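Local coordinates for MUTM (fpg) protein (Thermus thermophilus, PDB 1EE8) that belongs to the MutM (Fpg) family, with a beta-rich N-terminal domain, an H2TH domain and a zinc finger, at residues A[16-27]-A[83-93]; A[36-45]-A[56-64]. One frame throughout, in Å; residues are numbered along the deposited sequence.

In the fold
Both contacts lie in the N-terminal domain of this Fpg-family protein, in one large mixed sheet in which strands 21-26 and 42-50 are neighbours. Contact 1 pairs strand 21-26 with 82-88, and contact 2 joins strand 42-50 and the turn before it to the 53-58/62-67 hairpin. Their centres are about 11 Å apart, and the seam between them is itself backbone-bonded: Leu-22 N lies 2.7 Å from Arg-42 O, and Gly-19 N 2.7 Å from Ile-44 O. Leu-22 also touches Ala-39 and Leu-58, so the apolar layer runs on from one contact into the other. The zinc site, Cys-238, Cys-241, Cys-258 and Cys-261, belongs to the separate zinc-finger region.

Contact 1 of 2, residues A[16-27]-A[83-93]; sequences LVLGQTLRQVVH and RAALVLEGRTL
Leu-88 packs between Val-17 and Leu-22 on the buried side of this strand pair. Its CD2 reaches Val-17 CG1 at 3.5 Å, while CD1 meets Leu-22 CD1 at 3.6 Å, each pair crossing at a slant. With CG anti to the backbone N (chi1 169°), the end of Leu-22 swings nearer to 83-93, and the same CD1 also rests on CB of Leu-86, whose own CD1 touches Val-25 CG1. Val-17, at the end of helix 3-17, adds a contact with Leu-93 CD1. Strands 21-26 and 83-88 run antiparallel in the large sheet of the Fpg N-terminal domain, and a classic beta bulge interrupts their register: Arg-23 and Gln-24 both face Val-87, whose O takes weak bonds from both backbone nitrogens. Beyond the bulge, Val-26 N donates to Ala-85 O at 2.8 Å. The end of the pair, round the turn at Glu-89 and Gly-90, is looser and more polar. Glu-89 OE1 accepts from Thr-21 OG1 (3.1 Å), nearly in line with its C-O bond, and from Thr-21 N on the anti side. Glu-89 CA lies over the centre of one face of the Arg-23 guanidinium, 3.6 Å from its plane. Gln-20, bent at chi2 (-98°), turns OE1 onto Gly-90 N at 2.8 Å.

Contact 2 of 2, residues A[36-45]-A[56-64]; sequences TALAEGRRIL and FALEGGVEL
Arg-42 sets off with CG anti to its carbonyl carbon (chi1 -60°) and runs extended to NE; a turn at chi4 (-80°) then sets the guanidinium flat against Val-62. Val-62 CG2 sits 3.4 Å from the guanidinium plane, offset toward the rim of that face. Two bonds near the plane, the first the straighter, fix the group's rotation: NE donates to Leu-38 O at 2.7 Å, and NH1 to a lone pair of Glu-59 O at 3.1 Å. The arginine thus ties the turn 36-39 to the bend that follows strand 53-58, and its NH2 goes on to Glu-40 O of the second subunit. Beneath its aliphatic part lies Leu-58, whose CB is 3.9 Å from Arg-42 CB. The two methyls of Leu-58 diverge, CD1 onto Ala-39 CB at an unusually tight 3.2 Å and CD2 onto Ile-44 CG1 at 3.6 Å, with Ile-44 lying alongside and pointing the same way. On the exposed edge Leu-45 CD1 covers Glu-59 CA. Glu-59 N donates to Arg-43 O, and Leu-45 N to Ala-57 O at 2.7 Å. Ile-44 and Leu-58 form the non-hydrogen-bonded pair between these bonds, in an antiparallel beta hairpin of strands 42-50 and 53-58. A G1 bulge, where Gly-41 and Arg-42 both face Leu-22, starts its first strand in the sheet of the Fpg N-terminal domain.

Contact 1 of 2, residues A[16-27]-A[83-93]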
loop_
_atom_site.group_PDB
_atom_site.type_symbol
_atom_site.label_atom_id
_atom_site.label_comp_id
_atom_site.label_asym_id
_atom_site.label_seq_id
_atom_site.Cartn_x
_atom_site.Cartn_y
_atom_site.Cartn_z
ATOM N N LEU A 16 -4.480 -17.557 -17.541
ATOM C CA LEU A 16 -3.336 -17.919 -16.715
ATOM C C LEU A 16 -3.309 -17.317 -15.314
ATOM O O LEU A 16 -2.652 -17.857 -14.428
ATOM C CB LEU A 16 -2.035 -17.524 -17.428
ATOM C CG LEU A 16 -1.779 -18.071 -18.833
ATOM C CD1 LEU A 16 -0.498 -17.452 -19.401
ATOM C CD2 LEU A 16 -1.674 -19.591 -18.776
ATOM N N VAL A 17 -4.017 -16.213 -15.105
ATOM C CA VAL A 17 -3.990 -15.555 -13.806
ATOM C C VAL A 17 -5.318 -15.437 -13.075
ATOM O O VAL A 17 -5.338 -15.218 -11.866
ATOM C CB VAL A 17 -3.408 -14.141 -13.939
ATOM C CG1 VAL A 17 -2.107 -14.194 -14.718
ATOM C CG2 VAL A 17 -4.411 -13.228 -14.631
ATOM N N LEU A 18 -6.423 -15.566 -13.800
ATOM C CA LEU A 18 -7.740 -15.448 -13.191
ATOM C C LEU A 18 -7.876 -16.319 -11.943
ATOM O O LEU A 18 -7.593 -17.514 -11.973
ATOM C CB LEU A 18 -8.816 -15.819 -14.215
ATOM C CG LEU A 18 -9.765 -14.721 -14.705
ATOM C CD1 LEU A 18 -10.815 -14.456 -13.645
ATOM C CD2 LEU A 18 -8.996 -13.456 -15.032
ATOM N N GLY A 19 -8.285 -15.705 -10.837
ATOM C CA GLY A 19 -8.469 -16.451 -9.600
ATOM C C GLY A 19 -7.212 -16.777 -8.815
ATOM O O GLY A 19 -7.292 -17.343 -7.723
ATOM N N GLN A 20 -6.055 -16.423 -9.362
ATOM C CA GLN A 20 -4.777 -16.681 -8.702
ATOM C C GLN A 20 -4.428 -15.597 -7.684
ATOM O O GLN A 20 -4.770 -14.426 -7.860
ATOM C CB GLN A 20 -3.653 -16.749 -9.744
ATOM C CG GLN A 20 -3.734 -17.926 -10.696
ATOM C CD GLN A 20 -2.834 -19.067 -10.276
ATOM O OE1 GLN A 20 -1.602 -18.950 -10.305
ATOM N NE2 GLN A 20 -3.441 -20.180 -9.872
ATOM N N THR A 21 -3.733 -15.991 -6.625
ATOM C CA THR A 21 -3.325 -15.039 -5.615
ATOM C C THR A 21 -2.044 -14.317 -6.037
ATOM O O THR A 21 -1.023 -14.948 -6.319
ATOM C CB THR A 21 -3.064 -15.725 -4.257
ATOM O OG1 THR A 21 -4.293 -16.252 -3.739
ATOM C CG2 THR A 21 -2.487 -14.727 -3.262
ATOM N N LEU A 22 -2.108 -12.995 -6.114
ATOM C CA LEU A 22 -0.919 -12.223 -6.450
ATOM C C LEU A 22 -0.184 -12.085 -5.116
ATOM O O LEU A 22 -0.509 -11.212 -4.304
ATOM C CB LEU A 22 -1.298 -10.850 -7.005
ATOM C CG LEU A 22 -0.142 -9.851 -7.154
ATOM C CD1 LEU A 22 0.883 -10.372 -8.160
ATOM C CD2 LEU A 22 -0.692 -8.500 -7.600
ATOM N N ARG A 23 0.787 -12.965 -4.883
ATOM C CA ARG A 23 1.549 -12.964 -3.634
ATOM C C ARG A 23 2.453 -11.748 -3.474
ATOM O O ARG A 23 2.563 -11.178 -2.390
ATOM C CB ARG A 23 2.391 -14.236 -3.530
ATOM C CG ARG A 23 1.570 -15.519 -3.461
ATOM C CD ARG A 23 2.473 -16.743 -3.426
ATOM N NE ARG A 23 1.734 -17.965 -3.112
ATOM C CZ ARG A 23 2.235 -19.195 -3.213
ATOM N NH1 ARG A 23 3.485 -19.378 -3.624
ATOM N NH2 ARG A 23 1.484 -20.243 -2.900
ATOM N N GLN A 24 3.111 -11.349 -4.553
ATOM C CA GLN A 24 3.984 -10.196 -4.465
ATOM C C GLN A 24 4.331 -9.585 -5.810
ATOM O O GLN A 24 4.238 -10.232 -6.845
ATOM C CB GLN A 24 5.269 -10.567 -3.710
ATOM C CG GLN A 24 5.666 -12.046 -3.792
ATOM C CD GLN A 24 6.952 -12.367 -3.018
ATOM O OE1 GLN A 24 7.383 -13.522 -2.964
ATOM N NE2 GLN A 24 7.566 -11.347 -2.427
ATOM N N VAL A 25 4.697 -8.308 -5.768
ATOM C CA VAL A 25 5.111 -7.567 -6.944
ATOM C C VAL A 25 6.532 -7.204 -6.583
ATOM O O VAL A 25 6.778 -6.328 -5.747
ATOM C CB VAL A 25 4.299 -6.275 -7.147
ATOM C CG1 VAL A 25 4.718 -5.607 -8.455
ATOM C CG2 VAL A 25 2.814 -6.594 -7.166
ATOM N N VAL A 26 7.467 -7.894 -7.212
ATOM C CA VAL A 26 8.869 -7.702 -6.919
ATOM C C VAL A 26 9.569 -6.717 -7.840
ATOM O O VAL A 26 9.483 -6.814 -9.059
ATOM C CB VAL A 26 9.606 -9.062 -6.970
ATOM C CG1 VAL A 26 11.028 -8.926 -6.429
ATOM C CG2 VAL A 26 8.823 -10.092 -6.168
ATOM N N HIS A 27 10.270 -5.769 -7.233
ATOM C CA HIS A 27 11.028 -4.778 -7.980
ATOM C C HIS A 27 11.801 -3.912 -6.995
ATOM O O HIS A 27 11.653 -4.045 -5.778
ATOM C CB HIS A 27 10.099 -3.873 -8.803
ATOM C CG HIS A 27 9.358 -2.869 -7.977
ATOM N ND1 HIS A 27 8.074 -3.081 -7.517
ATOM C CD2 HIS A 27 9.741 -1.669 -7.479
ATOM C CE1 HIS A 27 7.702 -2.056 -6.770
ATOM N NE2 HIS A 27 8.696 -1.185 -6.731
ATOM N N ARG A 83 12.092 -5.829 -15.236
ATOM C CA ARG A 83 12.146 -4.799 -14.199
ATOM C C ARG A 83 11.292 -5.143 -12.985
ATOM O O ARG A 83 11.467 -4.574 -11.914
ATOM C CB ARG A 83 11.654 -3.462 -14.764
ATOM C CG ARG A 83 12.286 -3.062 -16.088
ATOM C CD ARG A 83 13.777 -2.823 -15.963
ATOM N NE ARG A 83 14.328 -2.377 -17.241
ATOM C CZ ARG A 83 15.596 -2.030 -17.432
ATOM N NH1 ARG A 83 16.455 -2.075 -16.426
ATOM N NH2 ARG A 83 16.001 -1.640 -18.634
ATOM N N ALA A 84 10.339 -6.046 -13.162
ATOM C CA ALA A 84 9.497 -6.419 -12.034
ATOM C C ALA A 84 8.903 -7.792 -12.279
ATOM O O ALA A 84 8.902 -8.279 -13.401
ATOM C CB ALA A 84 8.387 -5.402 -11.846
ATOM N N ALA A 85 8.405 -8.415 -11.222
ATOM C CA ALA A 85 7.797 -9.726 -11.369
ATOM C C ALA A 85 6.546 -9.806 -10.513
ATOM O O ALA A 85 6.559 -9.397 -9.354
ATOM C CB ALA A 85 8.787 -10.819 -10.954
ATOM N N LEU A 86 5.467 -10.312 -11.104
ATOM C CA LEU A 86 4.213 -10.499 -10.398
ATOM C C LEU A 86 4.246 -11.974 -10.028
ATOM O O LEU A 86 4.054 -12.839 -10.884
ATOM C CB LEU A 86 3.021 -10.220 -11.318
ATOM C CG LEU A 86 2.466 -8.795 -11.383
ATOM C CD1 LEU A 86 3.583 -7.791 -11.267
ATOM C CD2 LEU A 86 1.680 -8.603 -12.676
ATOM N N VAL A 87 4.522 -12.251 -8.762
ATOM C CA VAL A 87 4.610 -13.618 -8.278
ATOM C C VAL A 87 3.237 -14.132 -7.858
ATOM O O VAL A 87 2.689 -13.695 -6.850
ATOM C CB VAL A 87 5.571 -13.697 -7.083
ATOM C CG1 VAL A 87 5.672 -15.120 -6.577
ATOM C CG2 VAL A 87 6.945 -13.166 -7.500
ATOM N N LEU A 88 2.689 -15.045 -8.656
ATOM C CA LEU A 88 1.387 -15.645 -8.380
ATOM C C LEU A 88 1.596 -16.988 -7.701
ATOM O O LEU A 88 2.705 -17.522 -7.694
ATOM C CB LEU A 88 0.606 -15.855 -9.676
ATOM C CG LEU A 88 -0.066 -14.641 -10.321
ATOM C CD1 LEU A 88 0.757 -13.385 -10.134
ATOM C CD2 LEU A 88 -0.276 -14.947 -11.788
ATOM N N GLU A 89 0.536 -17.545 -7.139
ATOM C CA GLU A 89 0.680 -18.820 -6.463
ATOM C C GLU A 89 1.052 -19.912 -7.461
ATOM O O GLU A 89 1.889 -20.764 -7.169
ATOM C CB GLU A 89 -0.610 -19.181 -5.703
ATOM C CG GLU A 89 -1.796 -19.601 -6.562
ATOM C CD GLU A 89 -3.058 -19.850 -5.739
ATOM O OE1 GLU A 89 -3.669 -18.867 -5.261
ATOM O OE2 GLU A 89 -3.436 -21.030 -5.564
ATOM N N GLY A 90 0.460 -19.867 -8.649
ATOM C CA GLY A 90 0.742 -20.884 -9.646
ATOM C C GLY A 90 1.883 -20.599 -10.606
ATOM O O GLY A 90 2.414 -21.521 -11.231
ATOM N N ARG A 91 2.264 -19.331 -10.735
ATOM C CA ARG A 91 3.345 -18.961 -11.637
ATOM C C ARG A 91 3.764 -17.513 -11.449
ATOM O O ARG A 91 3.269 -16.822 -10.567
ATOM C CB ARG A 91 2.927 -19.166 -13.089
ATOM C CG ARG A 91 1.691 -18.383 -13.489
ATOM C CD ARG A 91 1.735 -18.016 -14.958
ATOM N NE ARG A 91 1.977 -19.158 -15.840
ATOM C CZ ARG A 91 1.120 -20.153 -16.041
ATOM N NH1 ARG A 91 -0.054 -20.165 -15.418
ATOM N NH2 ARG A 91 1.425 -21.127 -16.889
ATOM N N THR A 92 4.667 -17.060 -12.309
ATOM C CA THR A 92 5.175 -15.695 -12.235
ATOM C C THR A 92 5.131 -14.992 -13.588
ATOM O O THR A 92 5.418 -15.599 -14.623
ATOM C CB THR A 92 6.625 -15.710 -11.701
ATOM O OG1 THR A 92 6.614 -16.158 -10.343
ATOM C CG2 THR A 92 7.260 -14.317 -11.753
ATOM N N LEU A 93 4.756 -13.716 -13.573
ATOM C CA LEU A 93 4.705 -12.905 -14.783
ATOM C C LEU A 93 5.858 -11.909 -14.682
ATOM O O LEU A 93 6.039 -11.280 -13.638
ATOM C CB LEU A 93 3.384 -12.127 -14.865
ATOM C CG LEU A 93 2.079 -12.915 -14.755
ATOM C CD1 LEU A 93 0.902 -11.968 -14.931
ATOM C CD2 LEU A 93 2.049 -14.006 -15.826
#

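Contact 2 of 2, residues A[36-45]-A[56-64]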
loop_
_atom_site.group_PDB
_atom_site.type_symbol
_atom_site.label_atom_id
_atom_site.label_comp_id
_atom_site.label_asym_id
_atom_site.label_seq_id
_atom_site.Cartn_x
_atom_site.Cartn_y
_atom_site.Cartn_z
ATOM N N THR A 36 2.952 -0.529 -5.261
ATOM C CA THR A 36 2.621 -1.893 -5.661
ATOM C C THR A 36 2.307 -2.797 -4.463
ATOM O O THR A 36 1.609 -3.794 -4.612
ATOM C CB THR A 36 3.754 -2.522 -6.501
ATOM O OG1 THR A 36 4.973 -2.513 -5.747
ATOM C CG2 THR A 36 3.954 -1.734 -7.784
ATOM N N ALA A 37 2.800 -2.442 -3.277
ATOM C CA ALA A 37 2.545 -3.254 -2.081
ATOM C C ALA A 37 1.042 -3.347 -1.813
ATOM O O ALA A 37 0.562 -4.286 -1.182
ATOM C CB ALA A 37 3.252 -2.655 -0.869
ATOM N N LEU A 38 0.305 -2.367 -2.315
ATOM C CA LEU A 38 -1.136 -2.327 -2.136
ATOM C C LEU A 38 -1.801 -3.549 -2.754
ATOM O O LEU A 38 -2.812 -4.049 -2.254
ATOM C CB LEU A 38 -1.684 -1.062 -2.791
ATOM C CG LEU A 38 -2.799 -0.326 -2.064
ATOM C CD1 LEU A 38 -2.290 0.132 -0.715
ATOM C CD2 LEU A 38 -3.255 0.857 -2.899
ATOM N N ALA A 39 -1.219 -4.028 -3.845
ATOM C CA ALA A 39 -1.747 -5.168 -4.585
ATOM C C ALA A 39 -1.369 -6.537 -4.037
ATOM O O ALA A 39 -2.012 -7.535 -4.361
ATOM C CB ALA A 39 -1.293 -5.073 -6.046
ATOM N N GLU A 40 -0.334 -6.589 -3.209
ATOM C CA GLU A 40 0.145 -7.859 -2.679
ATOM C C GLU A 40 -0.787 -8.616 -1.735
ATOM O O GLU A 40 -1.456 -8.032 -0.874
ATOM C CB GLU A 40 1.512 -7.651 -2.023
ATOM C CG GLU A 40 2.573 -7.202 -3.020
ATOM C CD GLU A 40 3.943 -7.038 -2.388
ATOM O OE1 GLU A 40 4.949 -7.272 -3.087
ATOM O OE2 GLU A 40 4.017 -6.670 -1.199
ATOM N N GLY A 41 -0.825 -9.931 -1.928
ATOM C CA GLY A 41 -1.650 -10.796 -1.113
ATOM C C GLY A 41 -3.122 -10.708 -1.443
ATOM O O GLY A 41 -3.958 -10.793 -0.557
ATOM N N ARG A 42 -3.442 -10.536 -2.720
ATOM C CA ARG A 42 -4.832 -10.431 -3.143
ATOM C C ARG A 42 -5.042 -11.304 -4.369
ATOM O O ARG A 42 -4.135 -11.463 -5.196
ATOM C CB ARG A 42 -5.175 -8.980 -3.500
ATOM C CG ARG A 42 -5.006 -7.981 -2.372
ATOM C CD ARG A 42 -5.254 -6.582 -2.882
ATOM N NE ARG A 42 -4.976 -5.560 -1.874
ATOM C CZ ARG A 42 -5.797 -5.225 -0.881
ATOM N NH1 ARG A 42 -6.970 -5.818 -0.735
ATOM N NH2 ARG A 42 -5.438 -4.281 -0.033
ATOM N N ARG A 43 -6.233 -11.868 -4.499
ATOM C CA ARG A 43 -6.508 -12.706 -5.654
ATOM C C ARG A 43 -6.860 -11.833 -6.839
ATOM O O ARG A 43 -7.453 -10.766 -6.685
ATOM C CB ARG A 43 -7.641 -13.681 -5.358
ATOM C CG ARG A 43 -7.220 -14.779 -4.410
ATOM C CD ARG A 43 -8.355 -15.722 -4.068
ATOM N NE ARG A 43 -7.906 -16.707 -3.091
ATOM C CZ ARG A 43 -7.121 -17.744 -3.372
ATOM N NH1 ARG A 43 -6.698 -17.947 -4.617
ATOM N NH2 ARG A 43 -6.737 -18.567 -2.401
ATOM N N ILE A 44 -6.456 -12.279 -8.020
ATOM C CA ILE A 44 -6.730 -11.549 -9.244
ATOM C C ILE A 44 -8.123 -11.953 -9.716
ATOM O O ILE A 44 -8.349 -13.107 -10.075
ATOM C CB ILE A 44 -5.691 -11.898 -10.328
ATOM C CG1 ILE A 44 -4.294 -11.490 -9.840
ATOM C CG2 ILE A 44 -6.049 -11.207 -11.643
ATOM C CD1 ILE A 44 -3.179 -11.813 -10.808
ATOM N N LEU A 45 -9.043 -10.996 -9.711
ATOM C CA LEU A 45 -10.420 -11.244 -10.122
ATOM C C LEU A 45 -10.682 -10.989 -11.600
ATOM O O LEU A 45 -11.602 -11.560 -12.182
ATOM C CB LEU A 45 -11.362 -10.390 -9.282
ATOM C CG LEU A 45 -11.174 -10.573 -7.771
ATOM C CD1 LEU A 45 -12.205 -9.743 -7.021
ATOM C CD2 LEU A 45 -11.303 -12.046 -7.415
ATOM N N PHE A 56 -5.313 -4.951 -13.488
ATOM C CA PHE A 56 -5.549 -6.188 -12.766
ATOM C C PHE A 56 -6.494 -5.834 -11.620
ATOM O O PHE A 56 -6.146 -5.028 -10.750
ATOM C CB PHE A 56 -4.238 -6.743 -12.199
ATOM C CG PHE A 56 -3.291 -7.256 -13.244
ATOM C CD1 PHE A 56 -3.295 -8.599 -13.607
ATOM C CD2 PHE A 56 -2.405 -6.392 -13.883
ATOM C CE1 PHE A 56 -2.430 -9.075 -14.595
ATOM C CE2 PHE A 56 -1.538 -6.858 -14.868
ATOM C CZ PHE A 56 -1.553 -8.203 -15.224
ATOM N N ALA A 57 -7.697 -6.400 -11.639
ATOM C CA ALA A 57 -8.668 -6.150 -10.575
ATOM C C ALA A 57 -8.360 -7.147 -9.463
ATOM O O ALA A 57 -8.369 -8.361 -9.677
ATOM C CB ALA A 57 -10.091 -6.347 -11.089
ATOM N N LEU A 58 -8.086 -6.623 -8.273
ATOM C CA LEU A 58 -7.730 -7.454 -7.135
ATOM C C LEU A 58 -8.770 -7.425 -6.024
ATOM O O LEU A 58 -9.339 -6.382 -5.706
ATOM C CB LEU A 58 -6.377 -6.997 -6.595
ATOM C CG LEU A 58 -5.323 -6.909 -7.703
ATOM C CD1 LEU A 58 -4.084 -6.201 -7.189
ATOM C CD2 LEU A 58 -4.994 -8.315 -8.201
ATOM N N GLU A 59 -9.003 -8.585 -5.431
ATOM C CA GLU A 59 -9.970 -8.718 -4.353
ATOM C C GLU A 59 -9.681 -7.698 -3.253
ATOM O O GLU A 59 -8.537 -7.529 -2.837
ATOM C CB GLU A 59 -9.895 -10.135 -3.801
ATOM C CG GLU A 59 -11.004 -10.509 -2.846
ATOM C CD GLU A 59 -11.004 -11.996 -2.555
ATOM O OE1 GLU A 59 -9.960 -12.515 -2.103
ATOM O OE2 GLU A 59 -12.047 -12.645 -2.784
ATOM N N GLY A 60 -10.717 -7.002 -2.790
ATOM C CA GLY A 60 -10.515 -6.021 -1.742
ATOM C C GLY A 60 -10.541 -4.583 -2.225
ATOM O O GLY A 60 -10.152 -3.669 -1.494
ATOM N N GLY A 61 -10.983 -4.383 -3.463
ATOM C CA GLY A 61 -11.085 -3.042 -4.014
ATOM C C GLY A 61 -9.791 -2.363 -4.412
ATOM O O GLY A 61 -9.632 -1.161 -4.215
ATOM N N VAL A 62 -8.868 -3.129 -4.979
ATOM C CA VAL A 62 -7.585 -2.595 -5.413
ATOM C C VAL A 62 -7.356 -2.896 -6.893
ATOM O O VAL A 62 -7.889 -3.870 -7.427
ATOM C CB VAL A 62 -6.423 -3.227 -4.601
ATOM C CG1 VAL A 62 -5.101 -2.987 -5.305
ATOM C CG2 VAL A 62 -6.386 -2.634 -3.185
ATOM N N GLU A 63 -6.574 -2.050 -7.554
ATOM C CA GLU A 63 -6.240 -2.271 -8.953
ATOM C C GLU A 63 -4.752 -2.044 -9.176
ATOM O O GLU A 63 -4.161 -1.114 -8.627
ATOM C CB GLU A 63 -7.026 -1.327 -9.879
ATOM C CG GLU A 63 -8.535 -1.502 -9.837
ATOM C CD GLU A 63 -9.266 -0.603 -10.825
ATOM O OE1 GLU A 63 -9.119 0.639 -10.747
ATOM O OE2 GLU A 63 -9.997 -1.141 -11.681
ATOM N N LEU A 64 -4.141 -2.916 -9.966
ATOM C CA LEU A 64 -2.742 -2.747 -10.298
ATOM C C LEU A 64 -2.809 -2.320 -11.756
ATOM O O LEU A 64 -3.128 -3.116 -12.639
ATOM C CB LEU A 64 -1.968 -4.054 -10.149
ATOM C CG LEU A 64 -0.459 -3.956 -10.400
ATOM C CD1 LEU A 64 0.167 -2.922 -9.471
ATOM C CD2 LEU A 64 0.177 -5.318 -10.177
HETATM O O HOH W 1 -7.611 -11.991 -2.040
#